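Local coordinates for protein imelysin (Bacteroides ovatus ATCC 8483, PDB 3OYV) that probably takes part in bacterial iron uptake as an imelysin-like, metal-binding protein associated with the outer membrane, at residues 80-85 with 130-135; 134-139 with 159-164; 210-213 with 217-220. All coordinates share one frame; numbering follows the deposited sequence. Where two conformers were deposited one is given.

Contact 1: residues 80-85 with 130-135; sequences DKCAEI and YSIRNA
Cys-82 and Ile-132 meet where segments 80-85 and 130-135, on helices 71-102 and 121-137, run nearly antiparallel (164°) inside the helical bundle of this imelysin-like protein, the segment axes 9.6 Å apart at closest. The tight part of the interface is apolar, built from four buried residues. Ile-132 is the wedge: with CG1 anti to its carbonyl carbon (chi1 -61°), its long branch reaches across so that CG1 lies 3.6 Å from Ile-85 CG2, the two side chains meeting at a slant. The shorter branch, CG2, rests at 4.0 Å from Cys-82 SG. Leu-201 and Leu-205 of helix 189-214 and Ile-168 of helix 158-177 also touch Ile-132. Cutting this side chain back to alanine is likely to open a gap between Cys-82 and Ile-85 and to take from those three residues the branches they pack on.

The far flank of helix 121-137 is looser: partly exposed Arg-133 reaches back to Asn-134 OD1, itself buried, and grips it side-on through NE and NH2. Back in the packed seam, Cys-82 SG sits 3.6 Å from Ala-135 CB, and the Ile-132 CD1 methyl ends 3.4 Å from the carbonyl oxygen of Cys-82.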
loop_
_atom_site.group_PDB
_atom_site.type_symbol
_atom_site.label_atom_id
_atom_site.label_comp_id
_atom_site.label_asym_id
_atom_site.label_seq_id
_atom_site.Cartn_x
_atom_site.Cartn_y
_atom_site.Cartn_z
ATOM N N ASP A 80 1.572 -2.846 -16.628
ATOM C CA ASP A 80 0.144 -3.059 -16.324
ATOM C C ASP A 80 -0.139 -2.738 -14.867
ATOM O O ASP A 80 -1.142 -2.098 -14.547
ATOM C CB ASP A 80 -0.276 -4.508 -16.544
ATOM C CG ASP A 80 -0.578 -4.847 -18.009
ATOM O OD1 ASP A 80 -0.702 -3.927 -18.834
ATOM O OD2 ASP A 80 -0.697 -6.059 -18.280
ATOM N N LYS A 81 0.741 -3.180 -13.974
ATOM C CA LYS A 81 0.485 -2.987 -12.549
ATOM C C LYS A 81 0.739 -1.551 -12.086
ATOM O O LYS A 81 0.086 -1.069 -11.148
ATOM C CB LYS A 81 1.278 -4.009 -11.753
ATOM C CG LYS A 81 0.640 -5.393 -11.892
ATOM C CD LYS A 81 -0.623 -5.512 -11.058
ATOM C CE LYS A 81 -1.366 -6.806 -11.301
ATOM N NZ LYS A 81 -2.527 -6.885 -10.352
ATOM N N CYS A 82 1.614 -0.818 -12.778
ATOM C CA CYS A 82 1.712 0.642 -12.595
ATOM C C CYS A 82 0.401 1.335 -13.016
ATOM O O CYS A 82 -0.109 2.230 -12.310
ATOM C CB CYS A 82 2.869 1.224 -13.419
ATOM S SG CYS A 82 4.536 0.866 -12.783
ATOM N N ALA A 83 -0.107 0.966 -14.196
ATOM C CA ALA A 83 -1.355 1.517 -14.726
ATOM C C ALA A 83 -2.494 1.223 -13.757
ATOM O O ALA A 83 -3.304 2.109 -13.439
ATOM C CB ALA A 83 -1.668 0.938 -16.127
ATOM N N GLU A 84 -2.526 -0.006 -13.251
ATOM C CA GLU A 84 -3.592 -0.396 -12.324
ATOM C C GLU A 84 -3.646 0.444 -11.073
ATOM O O GLU A 84 -4.709 0.850 -10.638
ATOM C CB GLU A 84 -3.443 -1.836 -11.907
ATOM C CG GLU A 84 -3.826 -2.818 -12.947
ATOM C CD GLU A 84 -3.941 -4.221 -12.396
ATOM O OE1 GLU A 84 -3.949 -4.385 -11.148
ATOM O OE2 GLU A 84 -4.007 -5.167 -13.206
ATOM N N ILE A 85 -2.499 0.713 -10.455
ATOM C CA ILE A 85 -2.533 1.572 -9.264
ATOM C C ILE A 85 -2.894 3.023 -9.573
ATOM O O ILE A 85 -3.597 3.673 -8.781
ATOM C CB ILE A 85 -1.254 1.442 -8.374
ATOM C CG1 ILE A 85 -1.532 2.009 -6.979
ATOM C CG2 ILE A 85 -0.048 2.128 -8.975
ATOM C CD1 ILE A 85 -2.627 1.278 -6.185
ATOM N N TYR A 130 4.435 7.342 -6.155
ATOM C CA TYR A 130 5.874 7.126 -6.085
ATOM C C TYR A 130 6.268 5.681 -6.306
ATOM O O TYR A 130 7.367 5.434 -6.766
ATOM C CB TYR A 130 6.451 7.656 -4.775
ATOM C CG TYR A 130 6.451 9.159 -4.686
ATOM C CD1 TYR A 130 6.714 9.933 -5.811
ATOM C CD2 TYR A 130 6.201 9.811 -3.485
ATOM C CE1 TYR A 130 6.722 11.313 -5.748
ATOM C CE2 TYR A 130 6.215 11.208 -3.411
ATOM C CZ TYR A 130 6.476 11.929 -4.550
ATOM O OH TYR A 130 6.488 13.307 -4.488
ATOM N N SER A 131 5.369 4.741 -6.030
ATOM C CA SER A 131 5.611 3.347 -6.407
ATOM C C SER A 131 5.807 3.198 -7.921
ATOM O O SER A 131 6.724 2.491 -8.392
ATOM C CB SER A 131 4.488 2.441 -5.912
ATOM O OG SER A 131 4.825 1.065 -6.069
ATOM N N ILE A 132 4.982 3.912 -8.678
ATOM C CA ILE A 132 5.127 3.927 -10.135
ATOM C C ILE A 132 6.476 4.567 -10.535
ATOM O O ILE A 132 7.200 4.032 -11.395
ATOM C CB ILE A 132 3.978 4.719 -10.814
ATOM C CG1 ILE A 132 2.634 4.076 -10.495
ATOM C CG2 ILE A 132 4.225 4.831 -12.322
ATOM C CD1 ILE A 132 1.436 4.932 -10.989
ATOM N N ARG A 133 6.802 5.699 -9.924
ATOM C CA ARG A 133 8.095 6.315 -10.152
ATOM C C ARG A 133 9.225 5.321 -9.930
ATOM O O ARG A 133 10.108 5.179 -10.771
ATOM C CB ARG A 133 8.273 7.511 -9.240
ATOM C CG ARG A 133 9.574 8.255 -9.504
ATOM C CD ARG A 133 9.999 9.040 -8.298
ATOM N NE ARG A 133 10.216 8.191 -7.126
ATOM C CZ ARG A 133 10.520 8.652 -5.932
ATOM N NH1 ARG A 133 10.656 9.974 -5.742
ATOM N NH2 ARG A 133 10.689 7.818 -4.911
ATOM N N ASN A 134 9.206 4.645 -8.786
ATOM C CA ASN A 134 10.258 3.680 -8.478
ATOM C C ASN A 134 10.359 2.589 -9.519
ATOM O O ASN A 134 11.458 2.228 -9.952
ATOM C CB ASN A 134 10.048 3.085 -7.096
ATOM C CG ASN A 134 10.228 4.096 -5.975
ATOM O OD1 ASN A 134 10.629 5.256 -6.205
ATOM N ND2 ASN A 134 9.937 3.677 -4.750
ATOM N N ALA A 135 9.224 2.057 -9.950
ATOM C CA ALA A 135 9.206 1.006 -10.965
ATOM C C ALA A 135 9.828 1.504 -12.261
ATOM O O ALA A 135 10.600 0.781 -12.885
ATOM C CB ALA A 135 7.765 0.494 -11.241
#

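Contact 2: residues 134-139 with 159-164; sequences NAYYGS and SLDTKI
Tyr-136, in the last turn of helix 121-137, spans the gap to helix 158-177, where two residues one helical turn apart receive its phenol. Following that second helix in sequence order, Leu-160 turns to helix 189-214, touching Asp-208 and Tyr-212. Asp-161 comes next and takes the hydroxyl: Tyr-136 OH donates to Asp-161 OD1 over 2.7 Å, using the anti lone pair of the carboxylate, whose plane is turned 36° from the ring. Ser-150 OG is a second hydrogen-bonding partner of the same oxygen, so OD1 links the ends of two helices to a third.

Here, in the helical bundle, the bond and a CH-pi contact join the C-terminal turn of helix 121-137 to the first turns of helix 158-177.

Ile-164 follows a turn after Asp-161 and covers the ring. Its CG2, anti to the backbone N (chi1 -65° for CG1), stands over one face, 3.7 Å from the Tyr-136 ring centroid and 15° off the normal. The other branch bends toward the phenol end, bringing Ile-164 CD1 to 3.5 Å from Tyr-136 OH, while Leu-209 of helix 189-214 also touches Ile-164.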
loop_
_atom_site.group_PDB
_atom_site.type_symbol
_atom_site.label_atom_id
_atom_site.label_comp_id
_atom_site.label_asym_id
_atom_site.label_seq_id
_atom_site.Cartn_x
_atom_site.Cartn_y
_atom_site.Cartn_z
ATOM N N ASN A 134 9.206 4.645 -8.786
ATOM C CA ASN A 134 10.258 3.680 -8.478
ATOM C C ASN A 134 10.359 2.589 -9.519
ATOM O O ASN A 134 11.458 2.228 -9.952
ATOM C CB ASN A 134 10.048 3.085 -7.096
ATOM C CG ASN A 134 10.228 4.096 -5.975
ATOM O OD1 ASN A 134 10.629 5.256 -6.205
ATOM N ND2 ASN A 134 9.937 3.677 -4.750
ATOM N N ALA A 135 9.224 2.057 -9.950
ATOM C CA ALA A 135 9.206 1.006 -10.965
ATOM C C ALA A 135 9.828 1.504 -12.261
ATOM O O ALA A 135 10.600 0.781 -12.885
ATOM C CB ALA A 135 7.765 0.494 -11.241
ATOM N N TYR A 136 9.465 2.710 -12.676
ATOM C CA TYR A 136 9.913 3.272 -13.951
ATOM C C TYR A 136 11.405 3.662 -13.928
ATOM O O TYR A 136 12.107 3.535 -14.941
ATOM C CB TYR A 136 9.004 4.452 -14.335
ATOM C CG TYR A 136 9.246 4.968 -15.743
ATOM C CD1 TYR A 136 9.003 4.154 -16.842
ATOM C CD2 TYR A 136 9.672 6.279 -15.955
ATOM C CE1 TYR A 136 9.214 4.621 -18.150
ATOM C CE2 TYR A 136 9.895 6.745 -17.250
ATOM C CZ TYR A 136 9.672 5.924 -18.327
ATOM O OH TYR A 136 9.926 6.346 -19.624
ATOM N N TYR A 137 11.854 4.116 -12.764
ATOM C CA TYR A 137 13.234 4.616 -12.573
ATOM C C TYR A 137 14.228 3.525 -12.155
ATOM O O TYR A 137 15.445 3.739 -12.187
ATOM C CB TYR A 137 13.258 5.705 -11.515
ATOM C CG TYR A 137 12.727 7.086 -11.895
ATOM C CD1 TYR A 137 11.985 7.303 -13.039
ATOM C CD2 TYR A 137 12.971 8.192 -11.071
ATOM C CE1 TYR A 137 11.524 8.611 -13.355
ATOM C CE2 TYR A 137 12.536 9.468 -11.395
ATOM C CZ TYR A 137 11.788 9.678 -12.525
ATOM O OH TYR A 137 11.323 10.955 -12.845
ATOM N N GLY A 138 13.726 2.355 -11.760
ATOM C CA GLY A 138 14.600 1.287 -11.261
ATOM C C GLY A 138 15.341 1.631 -9.999
ATOM O O GLY A 138 16.491 1.249 -9.816
ATOM N N SER A 139 14.693 2.389 -9.123
ATOM C CA SER A 139 15.321 2.804 -7.881
ATOM C C SER A 139 14.285 3.207 -6.841
ATOM O O SER A 139 13.094 3.333 -7.149
ATOM C CB SER A 139 16.226 4.002 -8.140
ATOM O OG SER A 139 15.428 5.185 -8.339
ATOM N N SER A 159 11.062 11.879 -26.176
ATOM C CA SER A 159 9.819 12.618 -25.983
ATOM C C SER A 159 8.872 11.818 -25.101
ATOM O O SER A 159 8.302 12.365 -24.143
ATOM C CB SER A 159 9.143 12.905 -27.325
ATOM O OG SER A 159 9.851 13.905 -28.024
ATOM N N LEU A 160 8.709 10.543 -25.452
ATOM C CA LEU A 160 7.836 9.630 -24.696
ATOM C C LEU A 160 8.294 9.512 -23.237
ATOM O O LEU A 160 7.498 9.580 -22.302
ATOM C CB LEU A 160 7.750 8.268 -25.366
ATOM C CG LEU A 160 6.919 7.238 -24.596
ATOM C CD1 LEU A 160 5.457 7.747 -24.322
ATOM C CD2 LEU A 160 6.926 5.920 -25.349
ATOM N N ASP A 161 9.583 9.344 -23.021
ATOM C CA ASP A 161 10.118 9.251 -21.670
ATOM C C ASP A 161 9.802 10.495 -20.871
ATOM O O ASP A 161 9.316 10.399 -19.758
ATOM C CB ASP A 161 11.627 8.995 -21.713
ATOM C CG ASP A 161 12.280 9.006 -20.344
ATOM O OD1 ASP A 161 11.800 8.286 -19.408
ATOM O OD2 ASP A 161 13.262 9.770 -20.155
ATOM N N THR A 162 10.020 11.675 -21.464
ATOM C CA THR A 162 9.771 12.921 -20.787
ATOM C C THR A 162 8.291 13.067 -20.439
ATOM O O THR A 162 7.986 13.514 -19.337
ATOM C CB THR A 162 10.254 14.081 -21.651
ATOM O OG1 THR A 162 11.688 13.999 -21.723
ATOM C CG2 THR A 162 9.782 15.454 -21.079
ATOM N N LYS A 163 7.422 12.649 -21.361
ATOM C CA LYS A 163 5.985 12.729 -21.083
ATOM C C LYS A 163 5.604 11.791 -19.926
ATOM O O LYS A 163 4.785 12.157 -19.081
ATOM C CB LYS A 163 5.184 12.406 -22.318
ATOM C CG LYS A 163 5.195 13.559 -23.343
ATOM C CD LYS A 163 4.250 13.257 -24.497
ATOM C CE LYS A 163 4.599 14.044 -25.770
ATOM N NZ LYS A 163 5.451 13.277 -26.722
ATOM N N ILE A 164 6.202 10.598 -19.850
ATOM C CA ILE A 164 5.871 9.677 -18.751
ATOM C C ILE A 164 6.362 10.262 -17.434
ATOM O O ILE A 164 5.628 10.302 -16.438
ATOM C CB ILE A 164 6.458 8.278 -19.033
ATOM C CG1 ILE A 164 5.798 7.643 -20.252
ATOM C CG2 ILE A 164 6.358 7.330 -17.763
ATOM C CD1 ILE A 164 6.615 6.504 -20.857
#

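Contact 3: residues 210-213 with 217-220; sequences KSYI and SNNI
The ring of Tyr-212 and the amide of Asn-218 lie stacked, their planes 14° apart. Asn-218 ND2 sits 3.3 Å above the plane, over the middle of the ring, and Asn-218 CB belongs to the same face in a CH-pi contact. At the edge, near the ring plane, comes the CD1 methyl of Ile-220, 3.8 Å from Tyr-212 CD2. With CG anti to the backbone N (chi1 -170°), Tyr-212 holds its ring beside its own carbonyl, within range of one amide for both interactions.

That amide does double duty. Asn-218 ND2 donates to Tyr-212 O over 2.9 Å in a nearly straight bond (169°), in the carbonyl plane and on a lone pair, which should fix the rotation of the side chain against the ring. Here helix 189-214 is ending, and the chain folds back over its last turns on the way to helix 223-261: a tight connection between consecutive helices of the bundle, in which a side-chain N-H serves a carbonyl in the last turn of helix 189-214. A water continues the pattern, donating to Ile-213 O and accepting from Ile-220 N, each at 2.9 Å.

Ile-220 also rests on Ile-213, with Ile-220 CD1 lying 4.2 Å from Ile-213 CG1. Both isoleucines touch Ile-153 of helix 149-156, and Ala-156 of that helix touches Tyr-212.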
loop_
_atom_site.group_PDB
_atom_site.type_symbol
_atom_site.label_atom_id
_atom_site.label_comp_id
_atom_site.label_asym_id
_atom_site.label_seq_id
_atom_site.Cartn_x
_atom_site.Cartn_y
_atom_site.Cartn_z
ATOM N N LYS A 210 3.247 0.878 -22.881
ATOM C CA LYS A 210 3.187 -0.561 -23.151
ATOM C C LYS A 210 3.230 -0.861 -24.643
ATOM O O LYS A 210 3.924 -1.778 -25.056
ATOM C CB LYS A 210 1.955 -1.240 -22.543
ATOM C CG LYS A 210 2.229 -2.689 -22.160
ATOM C CD LYS A 210 1.032 -3.623 -22.313
ATOM C CE LYS A 210 -0.279 -2.951 -21.994
ATOM N NZ LYS A 210 -1.257 -3.965 -21.496
ATOM N N SER A 211 2.466 -0.101 -25.429
ATOM C CA SER A 211 2.403 -0.286 -26.888
ATOM C C SER A 211 3.772 -0.086 -27.529
ATOM O O SER A 211 4.181 -0.826 -28.431
ATOM C CB SER A 211 1.405 0.701 -27.537
ATOM O OG SER A 211 0.057 0.449 -27.149
ATOM N N TYR A 212 4.463 0.946 -27.073
ATOM C CA TYR A 212 5.771 1.265 -27.632
ATOM C C TYR A 212 6.770 0.133 -27.374
ATOM O O TYR A 212 7.503 -0.281 -28.273
ATOM C CB TYR A 212 6.278 2.593 -27.096
ATOM C CG TYR A 212 7.510 3.049 -27.835
ATOM C CD1 TYR A 212 7.396 3.830 -28.993
ATOM C CD2 TYR A 212 8.784 2.687 -27.416
ATOM C CE1 TYR A 212 8.531 4.231 -29.707
ATOM C CE2 TYR A 212 9.921 3.101 -28.121
ATOM C CZ TYR A 212 9.784 3.874 -29.257
ATOM O OH TYR A 212 10.908 4.271 -29.971
ATOM N N ILE A 213 6.777 -0.399 -26.154
ATOM C CA ILE A 213 7.650 -1.531 -25.820
ATOM C C ILE A 213 7.277 -2.795 -26.610
ATOM O O ILE A 213 8.151 -3.489 -27.146
ATOM C CB ILE A 213 7.620 -1.817 -24.286
ATOM C CG1 ILE A 213 8.141 -0.592 -23.526
ATOM C CG2 ILE A 213 8.458 -3.057 -23.957
ATOM C CD1 ILE A 213 7.829 -0.617 -21.981
ATOM N N SER A 217 9.177 -3.526 -33.830
ATOM C CA SER A 217 9.911 -2.616 -34.691
ATOM C C SER A 217 10.674 -1.547 -33.937
ATOM O O SER A 217 11.543 -0.905 -34.493
ATOM C CB SER A 217 8.971 -1.990 -35.718
ATOM O OG SER A 217 8.258 -3.012 -36.398
ATOM N N ASN A 218 10.370 -1.365 -32.643
ATOM C CA ASN A 218 11.126 -0.402 -31.865
ATOM C C ASN A 218 12.397 -0.982 -31.214
ATOM O O ASN A 218 13.180 -0.241 -30.647
ATOM C CB ASN A 218 10.243 0.224 -30.787
ATOM C CG ASN A 218 9.147 1.082 -31.374
ATOM O OD1 ASN A 218 9.366 1.767 -32.378
ATOM N ND2 ASN A 218 7.969 1.055 -30.765
ATOM N N ASN A 219 12.584 -2.285 -31.344
ATOM C CA ASN A 219 13.849 -2.924 -30.989
ATOM C C ASN A 219 14.248 -2.829 -29.513
ATOM O O ASN A 219 15.424 -2.924 -29.182
ATOM C CB ASN A 219 14.975 -2.436 -31.928
ATOM C CG ASN A 219 14.724 -2.832 -33.378
ATOM O OD1 ASN A 219 14.291 -3.952 -33.668
ATOM N ND2 ASN A 219 14.957 -1.902 -34.290
ATOM N N ILE A 220 13.261 -2.693 -28.626
ATOM C CA ILE A 220 13.513 -2.627 -27.189
ATOM C C ILE A 220 12.761 -3.676 -26.396
ATOM O O ILE A 220 12.595 -3.515 -25.194
ATOM C CB ILE A 220 13.257 -1.232 -26.600
ATOM C CG1 ILE A 220 11.809 -0.765 -26.820
ATOM C CG2 ILE A 220 14.240 -0.233 -27.195
ATOM C CD1 ILE A 220 11.421 0.376 -25.908
HETATM O O HOH W 1 10.354 -3.015 -28.954
#

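Overall arrangement
From the N terminus, helix 71-102 enters contact 1 and the chain returns to it on helix 121-137, closing a loop of 44 residues. Contact 2 begins on the same helix, sharing Asn-134 and Ala-135, and closes on helix 158-177 across 19 intervening residues, so the two follow in relay, their centres about 10 Å apart. Contact 3 opens only after both and spans the short turn from helix 189-214 toward helix 223-261. It is nevertheless joined to them in space: in one conformer of Lys-210, its NZ forms a salt bridge with Asp-80 OD1, and Tyr-212 packs on Leu-160. Helix 189-214 thereby connects contact 3 with helices 71-102 and 158-177.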